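Local structure of oxalate--CoA ligase (Arabidopsis thaliana, 5IE0) at residues 178-183 and 313-318. The protein belongs to the ANL superfamily of AMP-binding enzymes, with a large N-terminal domain joined to a smaller C-terminal one. Residues are numbered along the deposited sequence; the frame is centred on the assembly and turned at random.
Sequences KGVPLT and AMTEAT. With SRT (S,R meso-tartaric acid), chain C.
Val180 and Leu182 reach from the strand 179-183 onto the tight turn at 315-318, which links two antiparallel strands, 308-314 and 319-323, of the N-terminal domain of this ANL-superfamily enzyme. The sequences are familiar from the family: the Ser/Thr/Gly-rich motif runs through Lys178 and Gly179 into the strand, and Met314-Thr315-Glu316 belongs to the signature usually written YGxTE, with Ala313 in the place of its glycine. Val180 keeps CG1 trans to its own nitrogen (chi1 -176°), which lays that methyl against CG2 of Thr315 at 4.1 Å. The same CG1 lies 4.2 Å from CA of Glu316, while CG2 of Val180 passes the aliphatic CG of Glu316. The two branches of Thr315 part: its methyl faces the strand, and its OG1 turns toward the bound tartaric acid, 3.6 Å from O1. Leu182 has an extended outer chain (chi2 176°), and its two methyls both rest over the backbone O of Thr315 and the hydroxyl of Thr318, CD1 nearer the first and CD2 nearer the second. CD1 packs at 3.8 Å on the backbone O of Thr315, an oxygen already engaged by the N of Thr318 at 2.9 Å, closing the turn. Leu182 and Thr318 run past one another in opposite senses. Apolar packing carries this buried contact, and the polar ends of Glu316 and Thr318 have their partners outside the two segments. Glu316 starts its side chain away from the strand, then a turn about its CB-CG bond (chi2 92°) swings the carboxylate off the extended course, and its OE2 is hydrogen-bonded to Tyr374, whose ring also takes a cation-pi contact from Lys178. The hydroxyl of Thr318 is satisfied by the carbonyl O of Asn369, even as CD2 of Leu182 rests 3.6 Å from that same OG1.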
ATOM      1  N   LYS A 178      16.113   3.551  -2.047  1.00 23.24           N
ATOM      2  CA  LYS A 178      16.122   4.098  -3.401  1.00 22.68           C
ATOM      3  C   LYS A 178      14.943   5.031  -3.644  1.00 19.30           C
ATOM      4  O   LYS A 178      13.817   4.739  -3.248  1.00 19.17           O
ATOM      5  CB  LYS A 178      16.121   2.969  -4.437  1.00 25.01           C
ATOM      6  CG  LYS A 178      17.353   2.082  -4.370  1.00 29.01           C
ATOM      7  CD  LYS A 178      17.313   0.989  -5.425  1.00 32.60           C
ATOM      8  CE  LYS A 178      16.503  -0.201  -4.952  1.00 36.18           C
ATOM      9  NZ  LYS A 178      17.391  -1.328  -4.556  1.00 37.43           N
ATOM     10  N   GLY A 179      15.212   6.153  -4.303  1.00 17.12           N
ATOM     11  CA  GLY A 179      14.169   7.095  -4.659  1.00 14.64           C
ATOM     12  C   GLY A 179      13.349   6.620  -5.842  1.00 17.72           C
ATOM     13  O   GLY A 179      13.896   6.220  -6.871  1.00 17.70           O
ATOM     14  N   VAL A 180      12.030   6.646  -5.683  1.00 13.94           N
ATOM     15  CA  VAL A 180      11.115   6.258  -6.748  1.00 14.44           C
ATOM     16  C   VAL A 180      10.285   7.453  -7.215  1.00 13.44           C
ATOM     17  O   VAL A 180       9.346   7.868  -6.529  1.00 17.50           O
ATOM     18  CB  VAL A 180      10.163   5.133  -6.297  1.00 14.54           C
ATOM     19  CG1 VAL A 180       9.289   4.689  -7.459  1.00 14.81           C
ATOM     20  CG2 VAL A 180      10.954   3.955  -5.748  1.00 14.44           C
ATOM     21  N   PRO A 181      10.642   8.025  -8.375  1.00 16.84           N
ATOM     22  CA  PRO A 181       9.875   9.123  -8.972  1.00 17.04           C
ATOM     23  C   PRO A 181       8.695   8.614  -9.800  1.00 16.62           C
ATOM     24  O   PRO A 181       8.871   7.758 -10.665  1.00 17.63           O
ATOM     25  CB  PRO A 181      10.907   9.828  -9.855  1.00 19.96           C
ATOM     26  CG  PRO A 181      11.838   8.740 -10.259  1.00 22.16           C
ATOM     27  CD  PRO A 181      11.894   7.766  -9.106  1.00 16.25           C
ATOM     28  N   LEU A 182       7.503   9.128  -9.513  1.00 17.59           N
ATOM     29  CA  LEU A 182       6.296   8.730 -10.227  1.00 15.97           C
ATOM     30  C   LEU A 182       5.626   9.951 -10.849  1.00 15.77           C
ATOM     31  O   LEU A 182       5.597  11.022 -10.247  1.00 15.79           O
ATOM     32  CB  LEU A 182       5.331   8.006  -9.285  1.00 13.97           C
ATOM     33  CG  LEU A 182       5.905   6.775  -8.576  1.00 14.11           C
ATOM     34  CD1 LEU A 182       4.895   6.189  -7.596  1.00 12.03           C
ATOM     35  CD2 LEU A 182       6.352   5.720  -9.587  1.00 14.34           C
ATOM     36  N   THR A 183       5.095   9.777 -12.055  1.00 16.61           N
ATOM     37  CA  THR A 183       4.572  10.882 -12.855  1.00 15.45           C
ATOM     38  C   THR A 183       3.053  11.007 -12.797  1.00 14.91           C
ATOM     39  O   THR A 183       2.369  10.146 -12.249  1.00 14.55           O
ATOM     40  CB  THR A 183       4.971  10.723 -14.336  1.00 13.59           C
ATOM     41  OG1 THR A 183       4.480   9.467 -14.817  1.00 15.41           O
ATOM     42  CG2 THR A 183       6.484  10.754 -14.496  1.00 13.11           C
ATOM     43  N   ALA A 313       1.023  -5.766  -5.700  1.00 12.30           N
ATOM     44  CA  ALA A 313       1.383  -4.375  -5.945  1.00 12.16           C
ATOM     45  C   ALA A 313       2.721  -3.980  -5.323  1.00 14.73           C
ATOM     46  O   ALA A 313       3.209  -4.637  -4.403  1.00 13.05           O
ATOM     47  CB  ALA A 313       0.284  -3.473  -5.416  1.00 11.84           C
ATOM     48  N   MET A 314       3.306  -2.898  -5.830  1.00 16.37           N
ATOM     49  CA  MET A 314       4.512  -2.328  -5.233  1.00 16.00           C
ATOM     50  C   MET A 314       4.699  -0.886  -5.692  1.00 14.67           C
ATOM     51  O   MET A 314       4.091  -0.453  -6.673  1.00 14.08           O
ATOM     52  CB  MET A 314       5.752  -3.168  -5.575  1.00 15.55           C
ATOM     53  CG  MET A 314       6.191  -3.124  -7.037  1.00 14.08           C
ATOM     54  SD  MET A 314       7.370  -4.438  -7.444  1.00 17.29           S
ATOM     55  CE  MET A 314       8.758  -4.023  -6.391  1.00 13.70           C
ATOM     56  N   THR A 315       5.540  -0.149  -4.971  1.00 12.47           N
ATOM     57  CA  THR A 315       5.751   1.274  -5.221  1.00 12.41           C
ATOM     58  C   THR A 315       6.202   1.564  -6.651  1.00 15.33           C
ATOM     59  O   THR A 315       5.701   2.490  -7.291  1.00 13.73           O
ATOM     60  CB  THR A 315       6.796   1.854  -4.247  1.00 12.61           C
ATOM     61  OG1 THR A 315       6.397   1.578  -2.899  1.00 15.01           O
ATOM     62  CG2 THR A 315       6.928   3.363  -4.437  1.00 14.18           C
ATOM     63  N   GLU A 316       7.133   0.763  -7.158  1.00 13.81           N
ATOM     64  CA  GLU A 316       7.672   0.982  -8.499  1.00 14.23           C
ATOM     65  C   GLU A 316       6.621   0.808  -9.596  1.00 16.69           C
ATOM     66  O   GLU A 316       6.808   1.268 -10.719  1.00 17.20           O
ATOM     67  CB  GLU A 316       8.853   0.041  -8.762  1.00 13.83           C
ATOM     68  CG  GLU A 316      10.093   0.345  -7.936  1.00 13.68           C
ATOM     69  CD  GLU A 316      10.153  -0.425  -6.628  1.00 16.56           C
ATOM     70  OE1 GLU A 316       9.088  -0.700  -6.038  1.00 16.25           O
ATOM     71  OE2 GLU A 316      11.276  -0.748  -6.185  1.00 16.44           O
ATOM     72  N   ALA A 317       5.525   0.132  -9.270  1.00 13.40           N
ATOM     73  CA  ALA A 317       4.446  -0.082 -10.224  1.00 16.98           C
ATOM     74  C   ALA A 317       3.295   0.896 -10.005  1.00 14.12           C
ATOM     75  O   ALA A 317       2.205   0.708 -10.553  1.00 13.72           O
ATOM     76  CB  ALA A 317       3.947  -1.509 -10.129  1.00 13.64           C
ATOM     77  N   THR A 318       3.545   1.925  -9.197  1.00 13.20           N
ATOM     78  CA  THR A 318       2.500   2.838  -8.739  1.00 14.48           C
ATOM     79  C   THR A 318       1.352   2.003  -8.179  1.00 15.58           C
ATOM     80  O   THR A 318       0.195   2.160  -8.571  1.00 11.36           O
ATOM     81  CB  THR A 318       2.011   3.774  -9.871  1.00 16.13           C
ATOM     82  OG1 THR A 318       3.143   4.303 -10.568  1.00 14.27           O
ATOM     83  CG2 THR A 318       1.191   4.933  -9.308  1.00 11.42           C
TER
HETATM   84  O1  SRT C1001       5.140  -0.423  -0.235  1.00 17.57           O
HETATM   85  O11 SRT C1001       4.039   0.366   1.478  1.00 20.61           O
HETATM   86  C1  SRT C1001       4.050  -0.192   0.356  1.00 20.47           C
HETATM   87  C2  SRT C1001       2.731  -0.602  -0.259  1.00 22.76           C
HETATM   88  O2  SRT C1001       2.040   0.504  -0.774  1.00 22.78           O
HETATM   89  C3  SRT C1001       2.970  -1.668  -1.292  1.00 17.88           C
HETATM   90  O3  SRT C1001       3.082  -2.858  -0.559  1.00 17.75           O
HETATM   91  C4  SRT C1001       1.795  -1.774  -2.237  1.00 14.68           C
HETATM   92  O4  SRT C1001       1.804  -1.146  -3.324  1.00 13.88           O
HETATM   93  O41 SRT C1001       0.807  -2.494  -1.946  1.00 13.28           O